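Local coordinates for phage-related conserved hypothetical protein, BB2244 (Bordetella bronchiseptica, PDB 2BDV) that is of unknown function but belongs to the SRAP family, and so may, like characterised relatives, attach covalently to abasic sites in DNA, at residues D100-L108 against G157-P166; V167-W177 against R186-L195. All blocks are in the same frame, centred on the assembly; numbering follows the deposited sequence.

Interaction 1: D100-L108 against G157-P166; sequences DGWYEWKAL and GMVDVHDRRP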
# COMPACT_ATOMS: atom_id res chain seq x y z
N ASP A 100 -9.95 0.80 -1.32
CA ASP A 100 -11.18 1.33 -0.74
C ASP A 100 -11.02 1.35 0.78
O ASP A 100 -11.72 2.07 1.49
CB ASP A 100 -12.35 0.47 -1.20
CG ASP A 100 -12.58 0.56 -2.70
OD1 ASP A 100 -13.27 1.49 -3.13
OD2 ASP A 100 -12.04 -0.28 -3.45
N GLY A 101 -10.07 0.55 1.26
CA GLY A 101 -9.79 0.45 2.69
C GLY A 101 -8.80 -0.66 3.02
O GLY A 101 -8.28 -1.32 2.12
N TRP A 102 -8.53 -0.88 4.30
CA TRP A 102 -7.60 -1.92 4.70
C TRP A 102 -8.04 -2.54 6.03
O TRP A 102 -8.96 -2.03 6.69
CB TRP A 102 -6.16 -1.36 4.81
CG TRP A 102 -5.91 -0.41 5.97
CD1 TRP A 102 -5.39 -0.73 7.19
CD2 TRP A 102 -6.21 0.99 6.02
NE1 TRP A 102 -5.34 0.38 8.00
CE2 TRP A 102 -5.83 1.45 7.31
CE3 TRP A 102 -6.75 1.91 5.11
CZ2 TRP A 102 -5.98 2.78 7.71
CZ3 TRP A 102 -6.90 3.24 5.50
CH2 TRP A 102 -6.52 3.66 6.79
N TYR A 103 -7.41 -3.64 6.41
CA TYR A 103 -7.78 -4.30 7.65
C TYR A 103 -6.67 -4.33 8.69
O TYR A 103 -5.49 -4.42 8.36
CB TYR A 103 -8.20 -5.74 7.38
CG TYR A 103 -9.26 -5.92 6.33
CD1 TYR A 103 -8.93 -5.94 4.97
CD2 TYR A 103 -10.59 -6.11 6.69
CE1 TYR A 103 -9.90 -6.15 4.00
CE2 TYR A 103 -11.57 -6.31 5.73
CZ TYR A 103 -11.21 -6.33 4.39
OH TYR A 103 -12.19 -6.55 3.44
N GLU A 104 -7.07 -4.25 9.96
CA GLU A 104 -6.17 -4.32 11.10
C GLU A 104 -6.88 -5.20 12.14
O GLU A 104 -8.09 -5.07 12.33
CB GLU A 104 -5.90 -2.94 11.70
CG GLU A 104 -5.17 -1.98 10.79
CD GLU A 104 -4.98 -0.62 11.43
OE1 GLU A 104 -4.54 0.32 10.73
OE2 GLU A 104 -5.27 -0.50 12.63
N TRP A 105 -6.13 -6.07 12.80
CA TRP A 105 -6.69 -6.95 13.81
C TRP A 105 -6.41 -6.41 15.21
O TRP A 105 -5.26 -6.10 15.56
CB TRP A 105 -6.11 -8.35 13.65
CG TRP A 105 -6.66 -9.09 12.46
CD1 TRP A 105 -7.56 -10.14 12.47
CD2 TRP A 105 -6.38 -8.83 11.08
NE1 TRP A 105 -7.84 -10.54 11.19
CE2 TRP A 105 -7.13 -9.76 10.32
CE3 TRP A 105 -5.56 -7.91 10.42
CZ2 TRP A 105 -7.08 -9.79 8.92
CZ3 TRP A 105 -5.51 -7.94 9.02
CH2 TRP A 105 -6.27 -8.87 8.29
N LYS A 106 -7.47 -6.30 16.00
CA LYS A 106 -7.36 -5.79 17.36
C LYS A 106 -7.22 -6.95 18.34
O LYS A 106 -8.13 -7.76 18.48
CB LYS A 106 -8.61 -4.97 17.69
CG LYS A 106 -8.61 -4.32 19.06
CD LYS A 106 -7.49 -3.30 19.18
CE LYS A 106 -7.62 -2.47 20.46
NZ LYS A 106 -8.86 -1.64 20.48
N ALA A 107 -6.08 -7.02 18.99
CA ALA A 107 -5.83 -8.07 19.96
C ALA A 107 -6.87 -7.94 21.07
O ALA A 107 -6.98 -6.88 21.69
CB ALA A 107 -4.43 -7.93 20.54
N LEU A 108 -7.62 -9.00 21.32
CA LEU A 108 -8.64 -8.94 22.36
C LEU A 108 -8.13 -9.45 23.71
O LEU A 108 -8.84 -9.36 24.71
CB LEU A 108 -9.87 -9.74 21.92
CG LEU A 108 -10.54 -9.26 20.63
CD1 LEU A 108 -11.44 -10.35 20.11
CD2 LEU A 108 -11.31 -7.97 20.87
N GLY A 157 -1.08 1.39 13.89
CA GLY A 157 -2.25 1.16 13.07
C GLY A 157 -3.34 2.17 13.40
O GLY A 157 -3.22 2.94 14.36
N MET A 158 -4.41 2.18 12.61
CA MET A 158 -5.52 3.09 12.83
C MET A 158 -6.31 2.58 14.04
O MET A 158 -6.86 3.37 14.81
CB MET A 158 -6.41 3.15 11.58
CG MET A 158 -7.44 4.27 11.56
SD MET A 158 -6.72 5.94 11.56
CE MET A 158 -6.01 5.98 9.93
N VAL A 159 -6.35 1.26 14.21
CA VAL A 159 -7.08 0.64 15.31
C VAL A 159 -6.14 -0.19 16.20
O VAL A 159 -6.24 -0.14 17.42
CB VAL A 159 -8.20 -0.29 14.79
CG1 VAL A 159 -8.98 -0.87 15.95
CG2 VAL A 159 -9.13 0.49 13.87
N ASP A 160 -5.25 -0.95 15.56
CA ASP A 160 -4.28 -1.79 16.26
C ASP A 160 -2.96 -1.05 16.41
O ASP A 160 -2.25 -0.82 15.42
CB ASP A 160 -4.06 -3.10 15.48
CG ASP A 160 -2.86 -3.89 15.99
OD1 ASP A 160 -2.58 -3.84 17.20
OD2 ASP A 160 -2.21 -4.58 15.18
N VAL A 161 -2.62 -0.71 17.64
CA VAL A 161 -1.39 0.03 17.92
C VAL A 161 -0.11 -0.71 17.53
O VAL A 161 0.96 -0.12 17.47
CB VAL A 161 -1.32 0.42 19.42
CG1 VAL A 161 -2.53 1.25 19.79
CG2 VAL A 161 -1.25 -0.83 20.28
N HIS A 162 -0.23 -2.00 17.25
CA HIS A 162 0.93 -2.80 16.86
C HIS A 162 1.06 -2.92 15.34
O HIS A 162 2.00 -3.54 14.83
CB HIS A 162 0.85 -4.19 17.48
CG HIS A 162 1.13 -4.22 18.95
ND1 HIS A 162 0.71 -3.23 19.81
CD2 HIS A 162 1.77 -5.13 19.72
CE1 HIS A 162 1.07 -3.53 21.05
NE2 HIS A 162 1.71 -4.68 21.02
N ASP A 163 0.10 -2.35 14.61
CA ASP A 163 0.14 -2.42 13.16
C ASP A 163 0.76 -1.14 12.61
O ASP A 163 1.20 -0.27 13.37
CB ASP A 163 -1.27 -2.62 12.59
CG ASP A 163 -1.27 -3.41 11.28
OD1 ASP A 163 -2.19 -4.24 11.09
OD2 ASP A 163 -0.37 -3.21 10.44
N ARG A 164 0.80 -1.04 11.30
CA ARG A 164 1.40 0.11 10.64
C ARG A 164 0.43 0.68 9.62
O ARG A 164 0.18 0.07 8.58
CB ARG A 164 2.69 -0.34 9.96
CG ARG A 164 3.72 -0.92 10.93
CD ARG A 164 4.71 -1.84 10.23
NE ARG A 164 4.17 -3.19 10.09
CZ ARG A 164 4.06 -4.06 11.09
NH1 ARG A 164 3.55 -5.27 10.88
NH2 ARG A 164 4.48 -3.74 12.31
N ARG A 165 -0.12 1.85 9.90
CA ARG A 165 -1.07 2.45 8.98
C ARG A 165 -0.40 2.87 7.68
O ARG A 165 0.72 3.36 7.68
CB ARG A 165 -1.77 3.65 9.62
CG ARG A 165 -0.91 4.90 9.69
CD ARG A 165 -1.65 5.99 10.42
NE ARG A 165 -1.93 5.62 11.81
CZ ARG A 165 -2.57 6.40 12.67
NH1 ARG A 165 -2.77 5.99 13.91
NH2 ARG A 165 -3.01 7.60 12.29
N PRO A 166 -1.09 2.66 6.55
CA PRO A 166 -0.55 3.02 5.23
C PRO A 166 -0.65 4.52 4.97
O PRO A 166 -1.64 5.16 5.30
CB PRO A 166 -1.43 2.22 4.29
CG PRO A 166 -2.76 2.26 4.98
CD PRO A 166 -2.38 1.97 6.42
O HOH W 1 -3.17 -5.33 8.96
O HOH W 2 -3.45 -5.78 12.82
O HOH W 3 -4.30 -5.01 19.01
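The WYEW sequence of strand 101-107 meets the loop that carries HDRRP, two sequence signatures of the SRAP fold, and E104 supplies the direct hydrogen bonds between them. Its side chain leaves the strand with CG beside the backbone N (chi1 -65°) and then runs extended, which carries the carboxylate into the bend of the loop at 157-160. Four N-H groups converge on it. M158 N reaches OE1 on the syn lone pair at 2.6 Å in a nearly straight bond (171°), and W102 NE1 of the same strand approaches OE1 at 2.8 Å from the anti side, tilted well out of the carboxylate plane, while OE1 lies in the plane of the indole. V159 N meets OE2 at 2.6 Å on the syn side, somewhat out of the carboxylate plane, while D160 N arrives at 3.0 Å almost end-on to the C-O bond. Both oxygens therefore have two donors, an arrangement that fixes the rotation of the carboxylate.

The indole that helps hold E104 is itself packed by the loop: P166 CD lies over its face, 3.8 Å from the centroid of the five-membered ring of W102 in a CH-pi contact, and M158 CE touches the edge at CZ2. Between M158 and P166 the loop makes a type I turn from D160 to D163, with D160 OD1 accepting from H162 N in an Asx turn. Water relays the strand to this turn: one molecule donates to Y103 O and D163 OD1, another accepts from A107 N and donates to D160 OD1. D163 OD2 accepts from R164 N and C2 N.

Interaction 2: V167-W177 against R186-L195; sequences VALPPELAREW and RAKEILRAGL
I190 projects from helix 186-191 into the groove beside helix 171-177; the short axes of the two run antiparallel at 151° and approach to 10.0 Å. Its two branches divide the hollow: CG2 packs against both L169 CD2 and L173 CB, while CD1 reaches over to E176 CB at 3.6 Å. Beside it, L173 sends CD1 against A193 CB; at 3.5 Å this carbon pair is tighter than usual.

A second hollow lies deeper, where W177 enters with CG anti to its backbone N (chi1 174°), which swings the indole from the flank of its helix to the facing one. L191 CD1 sits over the six-membered ring of W177, 3.8 Å from its centroid, and A187 O comes to the ring edge near CZ3. The indole nitrogen is held separately, through NE1 to I95 O, and strand 126-133 backs both W177 and L191.

Ahead of the first helix the two segments meet through loop residues. L195 CD1 slides along the P170 ring, 3.7 Å from CD, and A168 O receives L195 N at 2.8 Å with G194 CA pressed near it. A water linking A168 N to L195 O completes the join.

Toward the partly exposed side, R186 NE donates to E176 OE2 at 2.7 Å from 47° above the carboxylate plane, supported weakly by NH2 to OE1, while NH1 turns to E189. The helices thus pack through aliphatic and aromatic surfaces, with a salt-bridge network of E176, R186 and E189 on the more exposed side probably adding electrostatic attraction between them.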
# COMPACT_ATOMS: atom_id res chain seq x y z
N VAL A 167 0.39 5.08 4.37
CA VAL A 167 0.40 6.51 4.07
C VAL A 167 -0.47 6.78 2.84
O VAL A 167 -0.10 6.44 1.72
CB VAL A 167 1.83 7.00 3.80
CG1 VAL A 167 1.82 8.48 3.44
CG2 VAL A 167 2.70 6.76 5.02
N ALA A 168 -1.64 7.38 3.06
CA ALA A 168 -2.53 7.71 1.97
C ALA A 168 -2.26 9.16 1.56
O ALA A 168 -2.13 10.04 2.41
CB ALA A 168 -3.99 7.54 2.39
N LEU A 169 -2.21 9.40 0.26
CA LEU A 169 -1.92 10.73 -0.25
C LEU A 169 -3.09 11.38 -0.99
O LEU A 169 -3.92 10.70 -1.59
CB LEU A 169 -0.73 10.67 -1.21
CG LEU A 169 0.62 10.10 -0.76
CD1 LEU A 169 1.48 9.90 -1.98
CD2 LEU A 169 1.30 11.04 0.25
N PRO A 170 -3.16 12.72 -0.94
CA PRO A 170 -4.24 13.43 -1.64
C PRO A 170 -3.94 13.25 -3.14
O PRO A 170 -2.78 13.04 -3.52
CB PRO A 170 -4.05 14.88 -1.20
CG PRO A 170 -3.35 14.77 0.13
CD PRO A 170 -2.38 13.64 -0.11
N PRO A 171 -4.96 13.33 -4.00
CA PRO A 171 -4.73 13.17 -5.44
C PRO A 171 -3.62 14.07 -6.00
O PRO A 171 -2.81 13.63 -6.83
CB PRO A 171 -6.09 13.48 -6.04
CG PRO A 171 -7.03 12.95 -5.00
CD PRO A 171 -6.40 13.38 -3.69
N GLU A 172 -3.58 15.32 -5.55
CA GLU A 172 -2.57 16.27 -6.02
C GLU A 172 -1.15 15.78 -5.70
O GLU A 172 -0.28 15.78 -6.56
CB GLU A 172 -2.76 17.65 -5.37
CG GLU A 172 -4.09 18.39 -5.65
CD GLU A 172 -5.15 18.17 -4.57
OE1 GLU A 172 -5.99 19.08 -4.35
OE2 GLU A 172 -5.16 17.09 -3.94
N LEU A 173 -0.94 15.37 -4.45
CA LEU A 173 0.36 14.90 -4.01
C LEU A 173 0.68 13.53 -4.60
O LEU A 173 1.84 13.19 -4.84
CB LEU A 173 0.41 14.85 -2.48
CG LEU A 173 0.29 16.20 -1.77
CD1 LEU A 173 0.33 16.02 -0.25
CD2 LEU A 173 1.45 17.09 -2.21
N ALA A 174 -0.37 12.75 -4.83
CA ALA A 174 -0.24 11.42 -5.39
C ALA A 174 0.33 11.51 -6.80
O ALA A 174 1.17 10.69 -7.19
CB ALA A 174 -1.60 10.73 -5.41
N ARG A 175 -0.13 12.50 -7.57
CA ARG A 175 0.37 12.69 -8.92
C ARG A 175 1.83 13.07 -8.88
O ARG A 175 2.63 12.58 -9.67
CB ARG A 175 -0.40 13.81 -9.64
CG ARG A 175 -1.85 13.48 -9.90
CD ARG A 175 -2.64 14.69 -10.34
NE ARG A 175 -4.05 14.44 -10.05
CZ ARG A 175 -4.85 15.26 -9.39
NH1 ARG A 175 -4.39 16.43 -8.95
NH2 ARG A 175 -6.10 14.90 -9.15
N GLU A 176 2.19 13.95 -7.96
CA GLU A 176 3.58 14.36 -7.86
C GLU A 176 4.45 13.16 -7.49
O GLU A 176 5.53 12.99 -8.03
CB GLU A 176 3.74 15.44 -6.80
CG GLU A 176 4.67 16.56 -7.21
CD GLU A 176 4.78 17.60 -6.13
OE1 GLU A 176 3.77 17.78 -5.41
OE2 GLU A 176 5.84 18.23 -5.99
N TRP A 177 3.95 12.31 -6.59
CA TRP A 177 4.69 11.13 -6.18
C TRP A 177 5.04 10.20 -7.35
O TRP A 177 6.18 9.77 -7.47
CB TRP A 177 3.90 10.37 -5.10
CG TRP A 177 4.47 9.03 -4.68
CD1 TRP A 177 4.04 7.79 -5.06
CD2 TRP A 177 5.54 8.81 -3.75
NE1 TRP A 177 4.76 6.81 -4.43
CE2 TRP A 177 5.70 7.41 -3.62
CE3 TRP A 177 6.39 9.66 -3.02
CZ2 TRP A 177 6.66 6.83 -2.78
CZ3 TRP A 177 7.35 9.08 -2.18
CH2 TRP A 177 7.48 7.68 -2.08
N ARG A 186 11.95 15.77 -2.99
CA ARG A 186 10.56 16.18 -3.00
C ARG A 186 9.67 15.00 -2.61
O ARG A 186 8.67 15.16 -1.93
CB ARG A 186 10.17 16.71 -4.39
CG ARG A 186 8.69 17.06 -4.56
CD ARG A 186 8.23 18.11 -3.54
NE ARG A 186 6.77 18.17 -3.43
CZ ARG A 186 6.11 18.68 -2.39
NH1 ARG A 186 6.79 19.17 -1.36
NH2 ARG A 186 4.79 18.67 -2.36
N ALA A 187 10.07 13.80 -3.04
CA ALA A 187 9.33 12.59 -2.74
C ALA A 187 9.28 12.34 -1.23
O ALA A 187 8.24 11.96 -0.69
CB ALA A 187 9.97 11.39 -3.44
N LYS A 188 10.40 12.55 -0.56
CA LYS A 188 10.44 12.33 0.87
C LYS A 188 9.49 13.27 1.62
O LYS A 188 8.82 12.85 2.55
CB LYS A 188 11.88 12.46 1.37
CG LYS A 188 12.73 11.26 0.95
CD LYS A 188 14.20 11.54 1.12
CE LYS A 188 15.04 10.36 0.66
NZ LYS A 188 16.47 10.75 0.55
N GLU A 189 9.43 14.53 1.20
CA GLU A 189 8.54 15.49 1.84
C GLU A 189 7.07 15.07 1.71
O GLU A 189 6.32 15.05 2.69
CB GLU A 189 8.71 16.89 1.22
CG GLU A 189 9.98 17.63 1.63
CD GLU A 189 10.14 18.96 0.91
OE1 GLU A 189 11.03 19.75 1.29
OE2 GLU A 189 9.37 19.21 -0.04
N ILE A 190 6.68 14.72 0.48
CA ILE A 190 5.31 14.30 0.20
C ILE A 190 4.87 13.16 1.12
O ILE A 190 3.76 13.15 1.63
CB ILE A 190 5.18 13.82 -1.27
CG1 ILE A 190 5.43 14.99 -2.22
CG2 ILE A 190 3.79 13.24 -1.52
CD1 ILE A 190 5.32 14.63 -3.68
N LEU A 191 5.78 12.23 1.34
CA LEU A 191 5.52 11.07 2.16
C LEU A 191 4.94 11.36 3.54
O LEU A 191 4.20 10.54 4.08
CB LEU A 191 6.79 10.24 2.29
CG LEU A 191 6.62 8.76 1.97
CD1 LEU A 191 5.67 8.55 0.79
CD2 LEU A 191 7.99 8.20 1.67
N ARG A 192 5.27 12.51 4.12
CA ARG A 192 4.74 12.83 5.44
C ARG A 192 3.47 13.68 5.40
O ARG A 192 3.01 14.16 6.43
CB ARG A 192 5.79 13.52 6.30
CG ARG A 192 6.56 14.63 5.62
CD ARG A 192 7.51 15.28 6.61
NE ARG A 192 8.15 14.30 7.50
CZ ARG A 192 8.92 13.29 7.09
NH1 ARG A 192 9.16 13.12 5.79
NH2 ARG A 192 9.48 12.47 7.98
N ALA A 193 2.92 13.85 4.20
CA ALA A 193 1.70 14.63 4.05
C ALA A 193 0.52 13.67 3.90
O ALA A 193 -0.46 13.98 3.22
CB ALA A 193 1.80 15.54 2.84
N GLY A 194 0.61 12.51 4.54
CA GLY A 194 -0.47 11.54 4.45
C GLY A 194 -1.75 12.01 5.12
O GLY A 194 -1.71 12.80 6.06
N LEU A 195 -2.89 11.53 4.62
CA LEU A 195 -4.20 11.89 5.17
C LEU A 195 -4.27 11.59 6.67
O LEU A 195 -3.78 10.57 7.13
CB LEU A 195 -5.32 11.13 4.46
CG LEU A 195 -5.83 11.64 3.11
CD1 LEU A 195 -4.67 11.94 2.19
CD2 LEU A 195 -6.75 10.59 2.50
O HOH W 4 -2.46 8.33 5.77

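In the fold
After strand 5-7 and the elements up to strand 94-99, the chain forms strand 101-107, then strands 116-123, 126-133 and 147-151, before the loop 157-166 returns to strand 101-107 and closes interaction 1 over 48 intervening residues. The next residue, V167, opens interaction 2, a short hairpin of two helices with only eight residues between its segments. The two contacts therefore follow in series, neither nested nor crossed, their centres about 21 Å apart. Interaction 1 ties the loop to the antiparallel sheet containing 5-7, 101-107, 116-123 and 201-204. Interaction 2 pairs helices 171-178 and 184-191 beside the mixed sheet, against strands 126-133 and 94-99. The peptide bond between P166 and V167 joins the two contacts directly in sequence.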